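Local atomic coordinates of uncharacterized protein (Staphylococcus aureus subsp. aureus, PDB entry 3H04), a protein that is of unknown function but belongs to the alpha/beta-hydrolase clan and is probably a serine hydrolase related to the BD-FAE family. Residues A156-P161 against D167-R172; A144-S149 against R172-V177. One frame throughout, in Å; residues are numbered along the deposited sequence.

Interaction 1: A156-P161 against D167-R172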
ATOM      1  N   ALA A 156      11.598 -20.983  -3.531  1.00 22.83           N
ATOM      2  CA  ALA A 156      10.442 -21.736  -3.063  1.00 21.64           C
ATOM      3  C   ALA A 156      10.571 -22.002  -1.565  1.00 21.13           C
ATOM      4  O   ALA A 156       9.583 -22.057  -0.843  1.00 22.58           O
ATOM      5  CB  ALA A 156      10.312 -23.018  -3.817  1.00 22.06           C
ATOM      6  N   GLN A 157      11.790 -22.150  -1.075  1.00 19.60           N
ATOM      7  CA  GLN A 157      11.959 -22.409   0.355  1.00 20.46           C
ATOM      8  C   GLN A 157      11.818 -21.153   1.218  1.00 19.20           C
ATOM      9  O   GLN A 157      11.945 -21.229   2.441  1.00 19.55           O
ATOM     10  CB  GLN A 157      13.282 -23.151   0.621  1.00 20.69           C
ATOM     11  CG  GLN A 157      13.347 -24.559  -0.015  1.00 23.58           C
ATOM     12  CD  GLN A 157      12.137 -25.464   0.348  1.00 29.18           C
ATOM     13  OE1 GLN A 157      11.377 -25.891  -0.531  1.00 32.42           O
ATOM     14  NE2 GLN A 157      11.945 -25.721   1.644  1.00 28.25           N
ATOM     15  N   LEU A 158      11.549 -19.996   0.600  1.00 18.55           N
ATOM     16  CA  LEU A 158      11.254 -18.788   1.368  1.00 18.41           C
ATOM     17  C   LEU A 158       9.759 -18.567   1.526  1.00 20.23           C
ATOM     18  O   LEU A 158       9.323 -17.650   2.234  1.00 19.67           O
ATOM     19  CB  LEU A 158      11.934 -17.602   0.726  1.00 18.05           C
ATOM     20  CG  LEU A 158      13.450 -17.625   0.794  1.00 19.37           C
ATOM     21  CD1 LEU A 158      14.072 -16.453   0.008  1.00 23.90           C
ATOM     22  CD2 LEU A 158      13.900 -17.673   2.307  1.00 22.77           C
ATOM     23  N   THR A 159       8.973 -19.432   0.874  1.00 21.12           N
ATOM     24  CA  THR A 159       7.547 -19.430   1.006  1.00 22.50           C
ATOM     25  C   THR A 159       7.074 -20.308   2.138  1.00 23.63           C
ATOM     26  O   THR A 159       7.807 -21.157   2.710  1.00 22.92           O
ATOM     27  CB  THR A 159       6.821 -19.847  -0.318  1.00 22.23           C
ATOM     28  OG1 THR A 159       7.079 -21.215  -0.591  1.00 22.86           O
ATOM     29  CG2 THR A 159       7.289 -19.004  -1.471  1.00 23.95           C
ATOM     30  N   SER A 160       5.807 -20.116   2.455  1.00 24.64           N
ATOM     31  CA  SER A 160       5.206 -20.764   3.576  1.00 26.00           C
ATOM     32  C   SER A 160       4.271 -21.852   3.052  1.00 26.68           C
ATOM     33  O   SER A 160       3.701 -21.708   1.970  1.00 27.17           O
ATOM     34  CB  SER A 160       4.431 -19.724   4.406  1.00 26.28           C
ATOM     35  OG  SER A 160       3.731 -20.359   5.458  1.00 26.05           O
ATOM     36  N   PRO A 161       4.102 -22.947   3.815  1.00 27.97           N
ATOM     37  CA  PRO A 161       3.192 -23.978   3.377  1.00 28.22           C
ATOM     38  C   PRO A 161       1.738 -23.543   3.520  1.00 28.07           C
ATOM     39  O   PRO A 161       0.866 -24.123   2.881  1.00 29.42           O
ATOM     40  CB  PRO A 161       3.525 -25.186   4.283  1.00 29.10           C
ATOM     41  CG  PRO A 161       4.201 -24.648   5.445  1.00 28.69           C
ATOM     42  CD  PRO A 161       4.736 -23.273   5.104  1.00 29.31           C
ATOM     43  N   ASP A 167       5.983 -11.512   7.035  1.00 18.92           N
ATOM     44  CA  ASP A 167       7.134 -12.381   6.789  1.00 18.32           C
ATOM     45  C   ASP A 167       7.244 -13.398   7.900  1.00 17.54           C
ATOM     46  O   ASP A 167       7.200 -13.047   9.103  1.00 16.73           O
ATOM     47  CB  ASP A 167       8.477 -11.592   6.730  1.00 18.44           C
ATOM     48  CG  ASP A 167       8.516 -10.560   5.648  1.00 20.18           C
ATOM     49  OD1 ASP A 167       7.654 -10.569   4.753  1.00 21.90           O
ATOM     50  OD2 ASP A 167       9.378  -9.659   5.742  1.00 22.38           O
ATOM     51  N   GLN A 168       7.372 -14.665   7.506  1.00 16.38           N
ATOM     52  CA  GLN A 168       7.643 -15.775   8.428  1.00 16.58           C
ATOM     53  C   GLN A 168       9.142 -16.098   8.550  1.00 16.55           C
ATOM     54  O   GLN A 168       9.569 -16.873   9.426  1.00 17.32           O
ATOM     55  CB  GLN A 168       6.792 -17.017   8.030  1.00 16.81           C
ATOM     56  CG  GLN A 168       7.385 -17.999   7.024  1.00 18.85           C
ATOM     57  CD  GLN A 168       7.529 -17.440   5.632  1.00 18.51           C
ATOM     58  OE1 GLN A 168       7.032 -16.337   5.299  1.00 17.26           O
ATOM     59  NE2 GLN A 168       8.225 -18.207   4.783  1.00 15.50           N
ATOM     60  N   ILE A 169       9.929 -15.560   7.629  1.00 15.91           N
ATOM     61  CA  ILE A 169      11.376 -15.697   7.594  1.00 16.56           C
ATOM     62  C   ILE A 169      11.944 -14.356   7.160  1.00 15.63           C
ATOM     63  O   ILE A 169      11.385 -13.693   6.297  1.00 15.93           O
ATOM     64  CB  ILE A 169      11.790 -16.846   6.631  1.00 17.41           C
ATOM     65  CG1 ILE A 169      13.283 -17.225   6.769  1.00 21.91           C
ATOM     66  CG2 ILE A 169      11.406 -16.552   5.172  1.00 17.22           C
ATOM     67  CD1 ILE A 169      13.657 -17.988   8.003  1.00 25.86           C
ATOM     68  N   ALA A 170      13.054 -13.974   7.773  1.00 16.07           N
ATOM     69  CA  ALA A 170      13.665 -12.689   7.535  1.00 16.90           C
ATOM     70  C   ALA A 170      13.866 -12.428   6.061  1.00 17.45           C
ATOM     71  O   ALA A 170      13.636 -11.296   5.650  1.00 19.22           O
ATOM     72  CB  ALA A 170      14.997 -12.547   8.293  1.00 15.73           C
ATOM     73  N   GLN A 171      14.260 -13.428   5.246  1.00 15.42           N
ATOM     74  CA  GLN A 171      14.631 -13.094   3.865  1.00 17.15           C
ATOM     75  C   GLN A 171      13.560 -13.313   2.787  1.00 15.77           C
ATOM     76  O   GLN A 171      13.813 -13.421   1.610  1.00 13.85           O
ATOM     77  CB  GLN A 171      15.951 -13.736   3.486  1.00 20.06           C
ATOM     78  CG  GLN A 171      15.963 -15.139   3.400  1.00 17.98           C
ATOM     79  CD  GLN A 171      16.208 -15.841   4.737  1.00 24.76           C
ATOM     80  OE1 GLN A 171      15.873 -15.351   5.818  1.00 21.61           O
ATOM     81  NE2 GLN A 171      16.711 -17.035   4.644  1.00 22.04           N
ATOM     82  N   ARG A 172      12.328 -13.282   3.217  1.00 16.00           N
ATOM     83  CA  ARG A 172      11.231 -13.507   2.344  1.00 16.92           C
ATOM     84  C   ARG A 172      11.257 -12.485   1.211  1.00 17.33           C
ATOM     85  O   ARG A 172      10.820 -12.797   0.101  1.00 17.40           O
ATOM     86  CB  ARG A 172       9.920 -13.382   3.146  1.00 16.53           C
ATOM     87  CG  ARG A 172       8.709 -13.634   2.304  1.00 18.36           C
ATOM     88  CD  ARG A 172       7.499 -13.697   3.161  1.00 18.03           C
ATOM     89  NE  ARG A 172       6.376 -13.773   2.285  1.00 15.12           N
ATOM     90  CZ  ARG A 172       5.661 -14.849   2.034  1.00 16.16           C
ATOM     91  NH1 ARG A 172       5.882 -16.001   2.674  1.00 15.79           N
ATOM     92  NH2 ARG A 172       4.697 -14.743   1.125  1.00 18.01           N
TER
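Gln168 and Leu158 meet through a bent side chain. At Gln168, CG stands between the backbone N and the carbonyl carbon (chi1 89°), and the chain folds again at chi2. This turns the amide of Gln168 toward the backbone of 156-161. NE2 of Gln168 donates to O of Leu158 at 2.8 Å, with an N-H...O angle of 156°. The oxygen lies close to the amide plane of Gln168. The donor, however, sits above the carbonyl plane of Leu158, well off a lone pair. The other end of the amide is also held: NH1 of Arg172 donates to OE1 of Gln168 at 2.9 Å. With both ends bonded, the amide is fixed in rotation, and Gln168 links Arg172 to the backbone of Leu158. CB of Ser160 packs 4.0 Å from CD of Gln168.

Leu158 supplies the apolar half. Its CD2 lies 3.4 Å from CG of Gln171, and the two side chains cross at about a right angle. Its CD1 approaches the backbone O of Gln171, also at 3.4 Å. CG2 of Ile169 adds a looser contact with CD2 of Leu158 at 4.0 Å.

Residues 156-159 form a type I beta turn. O of Ala156 takes two bonds in it, from N and OG1 of Thr159.

Arg172 is buried and has further partners: NE bonds to O of Met41, and NH2 forms a salt bridge with Glu72. Glu72 also accepts from N of Ser160, so one carboxylate serves both segments. The contact lies in the insertion between strands 121-125 and 212-217, where alpha/beta-hydrolases commonly carry a cap; a cap role is probable here. Within it, the long loop between helices 152-156 and 173-182 holds both segments. Leu158 leans on Leu174 and Ile175 of the latter helix.

Interaction 2: A144-S149 against R172-V177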
ATOM      1  N   ALA A 144      17.507  -7.389 -11.318  1.00 17.89           N
ATOM      2  CA  ALA A 144      17.975  -8.507 -12.150  1.00 17.69           C
ATOM      3  C   ALA A 144      19.231  -9.261 -11.650  1.00 18.05           C
ATOM      4  O   ALA A 144      19.263 -10.512 -11.661  1.00 17.61           O
ATOM      5  CB  ALA A 144      18.180  -7.993 -13.596  1.00 17.88           C
ATOM      6  N   LYS A 145      20.254  -8.545 -11.176  1.00 19.13           N
ATOM      7  CA  LYS A 145      21.517  -9.210 -10.760  1.00 20.31           C
ATOM      8  C   LYS A 145      21.281 -10.153  -9.576  1.00 19.20           C
ATOM      9  O   LYS A 145      21.686 -11.312  -9.608  1.00 19.06           O
ATOM     10  CB  LYS A 145      22.600  -8.212 -10.357  1.00 20.93           C
ATOM     11  CG  LYS A 145      23.151  -7.328 -11.482  1.00 25.83           C
ATOM     12  CD  LYS A 145      24.606  -6.928 -11.190  1.00 28.46           C
ATOM     13  CE  LYS A 145      25.119  -5.892 -12.186  1.00 29.46           C
ATOM     14  NZ  LYS A 145      26.627  -5.860 -12.321  1.00 31.68           N
ATOM     15  N   ILE A 146      20.622  -9.639  -8.536  1.00 18.49           N
ATOM     16  CA  ILE A 146      20.332 -10.446  -7.370  1.00 18.58           C
ATOM     17  C   ILE A 146      19.418 -11.584  -7.761  1.00 17.59           C
ATOM     18  O   ILE A 146      19.634 -12.740  -7.318  1.00 17.97           O
ATOM     19  CB  ILE A 146      19.752  -9.603  -6.185  1.00 19.38           C
ATOM     20  CG1 ILE A 146      20.847  -8.667  -5.642  1.00 21.75           C
ATOM     21  CG2 ILE A 146      19.279 -10.518  -5.039  1.00 18.67           C
ATOM     22  CD1 ILE A 146      20.555  -8.153  -4.210  1.00 24.13           C
ATOM     23  N   ALA A 147      18.430 -11.296  -8.611  1.00 16.42           N
ATOM     24  CA  ALA A 147      17.508 -12.346  -9.069  1.00 16.85           C
ATOM     25  C   ALA A 147      18.246 -13.495  -9.751  1.00 16.96           C
ATOM     26  O   ALA A 147      17.957 -14.651  -9.508  1.00 16.99           O
ATOM     27  CB  ALA A 147      16.400 -11.773  -9.988  1.00 18.25           C
ATOM     28  N   GLN A 148      19.235 -13.168 -10.553  1.00 17.26           N
ATOM     29  CA  GLN A 148      20.076 -14.145 -11.221  1.00 18.34           C
ATOM     30  C   GLN A 148      21.040 -14.913 -10.299  1.00 19.69           C
ATOM     31  O   GLN A 148      21.649 -15.893 -10.747  1.00 20.01           O
ATOM     32  CB  GLN A 148      20.892 -13.430 -12.308  1.00 18.23           C
ATOM     33  CG  GLN A 148      20.034 -13.049 -13.469  1.00 17.94           C
ATOM     34  CD  GLN A 148      20.739 -12.122 -14.452  1.00 19.00           C
ATOM     35  OE1 GLN A 148      21.967 -12.040 -14.460  1.00 19.94           O
ATOM     36  NE2 GLN A 148      19.954 -11.433 -15.288  1.00 17.66           N
ATOM     37  N   SER A 149      21.199 -14.481  -9.046  1.00 21.13           N
ATOM     38  CA  SER A 149      22.194 -15.100  -8.143  1.00 23.85           C
ATOM     39  C   SER A 149      21.518 -16.091  -7.214  1.00 25.28           C
ATOM     40  O   SER A 149      22.205 -16.800  -6.456  1.00 26.59           O
ATOM     41  CB  SER A 149      22.947 -14.076  -7.301  1.00 23.57           C
ATOM     42  OG  SER A 149      23.135 -12.813  -7.958  1.00 28.45           O
ATOM     43  N   ARG A 172      12.328 -13.282   3.217  1.00 16.00           N
ATOM     44  CA  ARG A 172      11.231 -13.507   2.344  1.00 16.92           C
ATOM     45  C   ARG A 172      11.257 -12.485   1.211  1.00 17.33           C
ATOM     46  O   ARG A 172      10.820 -12.797   0.101  1.00 17.40           O
ATOM     47  CB  ARG A 172       9.920 -13.382   3.146  1.00 16.53           C
ATOM     48  CG  ARG A 172       8.709 -13.634   2.304  1.00 18.36           C
ATOM     49  CD  ARG A 172       7.499 -13.697   3.161  1.00 18.03           C
ATOM     50  NE  ARG A 172       6.376 -13.773   2.285  1.00 15.12           N
ATOM     51  CZ  ARG A 172       5.661 -14.849   2.034  1.00 16.16           C
ATOM     52  NH1 ARG A 172       5.882 -16.001   2.674  1.00 15.79           N
ATOM     53  NH2 ARG A 172       4.697 -14.743   1.125  1.00 18.01           N
ATOM     54  N   PHE A 173      11.768 -11.293   1.478  1.00 15.99           N
ATOM     55  CA  PHE A 173      11.804 -10.263   0.433  1.00 16.94           C
ATOM     56  C   PHE A 173      12.513 -10.656  -0.868  1.00 15.31           C
ATOM     57  O   PHE A 173      12.216 -10.083  -1.936  1.00 13.61           O
ATOM     58  CB  PHE A 173      12.337  -8.969   0.994  1.00 19.72           C
ATOM     59  CG  PHE A 173      13.758  -8.854   0.927  1.00 22.78           C
ATOM     60  CD1 PHE A 173      14.331  -8.394  -0.229  1.00 24.37           C
ATOM     61  CD2 PHE A 173      14.559  -9.240   1.983  1.00 30.06           C
ATOM     62  CE1 PHE A 173      15.611  -8.290  -0.362  1.00 29.15           C
ATOM     63  CE2 PHE A 173      15.940  -9.098   1.833  1.00 33.83           C
ATOM     64  CZ  PHE A 173      16.447  -8.632   0.651  1.00 32.06           C
ATOM     65  N   LEU A 174      13.371 -11.685  -0.819  1.00 14.48           N
ATOM     66  CA  LEU A 174      14.019 -12.162  -2.041  1.00 14.16           C
ATOM     67  C   LEU A 174      13.039 -12.740  -3.029  1.00 14.38           C
ATOM     68  O   LEU A 174      13.349 -12.785  -4.200  1.00 14.01           O
ATOM     69  CB  LEU A 174      15.090 -13.207  -1.730  1.00 13.87           C
ATOM     70  CG  LEU A 174      16.327 -12.656  -1.028  1.00 14.43           C
ATOM     71  CD1 LEU A 174      17.191 -13.837  -0.519  1.00 16.47           C
ATOM     72  CD2 LEU A 174      17.130 -11.697  -1.926  1.00 16.61           C
ATOM     73  N   ILE A 175      11.881 -13.213  -2.554  1.00 14.75           N
ATOM     74  CA  ILE A 175      10.818 -13.688  -3.465  1.00 16.25           C
ATOM     75  C   ILE A 175      10.383 -12.548  -4.401  1.00 15.65           C
ATOM     76  O   ILE A 175      10.172 -12.749  -5.609  1.00 15.12           O
ATOM     77  CB  ILE A 175       9.584 -14.183  -2.701  1.00 17.43           C
ATOM     78  CG1 ILE A 175       9.898 -15.371  -1.786  1.00 21.17           C
ATOM     79  CG2 ILE A 175       8.457 -14.630  -3.692  1.00 22.45           C
ATOM     80  CD1 ILE A 175       8.699 -15.542  -0.776  1.00 25.01           C
ATOM     81  N   TYR A 176      10.302 -11.345  -3.851  1.00 14.63           N
ATOM     82  CA  TYR A 176       9.914 -10.144  -4.626  1.00 13.83           C
ATOM     83  C   TYR A 176      11.062  -9.681  -5.564  1.00 14.20           C
ATOM     84  O   TYR A 176      10.818  -9.316  -6.721  1.00 13.88           O
ATOM     85  CB  TYR A 176       9.515  -9.020  -3.685  1.00 14.06           C
ATOM     86  CG  TYR A 176       9.281  -7.696  -4.396  1.00 12.82           C
ATOM     87  CD1 TYR A 176       8.113  -7.503  -5.174  1.00 15.93           C
ATOM     88  CD2 TYR A 176      10.222  -6.708  -4.386  1.00 15.71           C
ATOM     89  CE1 TYR A 176       7.899  -6.365  -5.894  1.00 14.52           C
ATOM     90  CE2 TYR A 176       9.992  -5.484  -5.057  1.00 13.50           C
ATOM     91  CZ  TYR A 176       8.812  -5.323  -5.809  1.00 16.42           C
ATOM     92  OH  TYR A 176       8.490  -4.187  -6.563  1.00 21.33           O
ATOM     93  N   VAL A 177      12.290  -9.684  -5.061  1.00 13.84           N
ATOM     94  CA  VAL A 177      13.447  -9.336  -5.882  1.00 12.96           C
ATOM     95  C   VAL A 177      13.513 -10.273  -7.086  1.00 13.98           C
ATOM     96  O   VAL A 177      13.731  -9.850  -8.247  1.00 14.82           O
ATOM     97  CB  VAL A 177      14.759  -9.446  -5.028  1.00 12.73           C
ATOM     98  CG1 VAL A 177      15.972  -9.481  -5.925  1.00 14.04           C
ATOM     99  CG2 VAL A 177      14.919  -8.218  -4.016  1.00 13.22           C
TER
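Ile146 and Val177 join two helices, 141-147 and 173-182, in a small apolar helix-helix contact. Both belong to the helical region inserted between strands 121-125 and 212-217 of an alpha/beta-hydrolase fold. In such folds an insertion at this point commonly forms a cap or lid.

The CB of Ile146 and the CB of Val177 each point toward the other helix. The two branched side chains meet obliquely. CG2 of Ile146 touches CG1 of Val177 at 3.6 Å, and CB of Ile146 lies 3.8 Å from the same methyl. Each touching methyl is the branch anti to its own backbone N; for CG1 of Val177 chi1 is 164°.

Leu174 lies one helical turn before Val177. Its side chain runs at about a right angle to that of Ile146, and its CD2 reaches CG2 of Ile146 at 4.0 Å. One methyl of Ile146 is therefore shared by two residues of the other helix. No hydrogen bond crosses between the segments. The contact is modest, with 154 Å² buried in all, and Ile146 itself remains exposed.

Tyr176 adds a second tie between the helices. Its ring packs edge-to-face with Tyr143, earlier on helix 141-147, and its OH hydrogen-bonds with Asp222 and Arg180.

The backbones come nearest at Ala147 and Val177, whose CA atoms are 6.0 Å apart. There the small CB of Ala147 rests 3.7 Å from the carbonyl O of Val177.

From the N terminus, the chain leaves strand 121-125 and enters a run of helices. Residues 144-149 come first and open the wider loop. Helix 152-156 follows, then 156-161 and 167-172, whose pairing in interaction 1 closes a short loop of five intervening residues. Interaction 2 closes the wider loop at 172-177, so interaction 1 is nested inside it. Arg172 belongs to both ranges, although it touches the partner segment only in interaction 1. The centres lie about 13 Å apart. Leu174, which touches Ile146 in interaction 2, also meets Leu158 of interaction 1. Interaction 1 folds the loop before helix 173-182 on itself; interaction 2 joins that helix to helix 141-147.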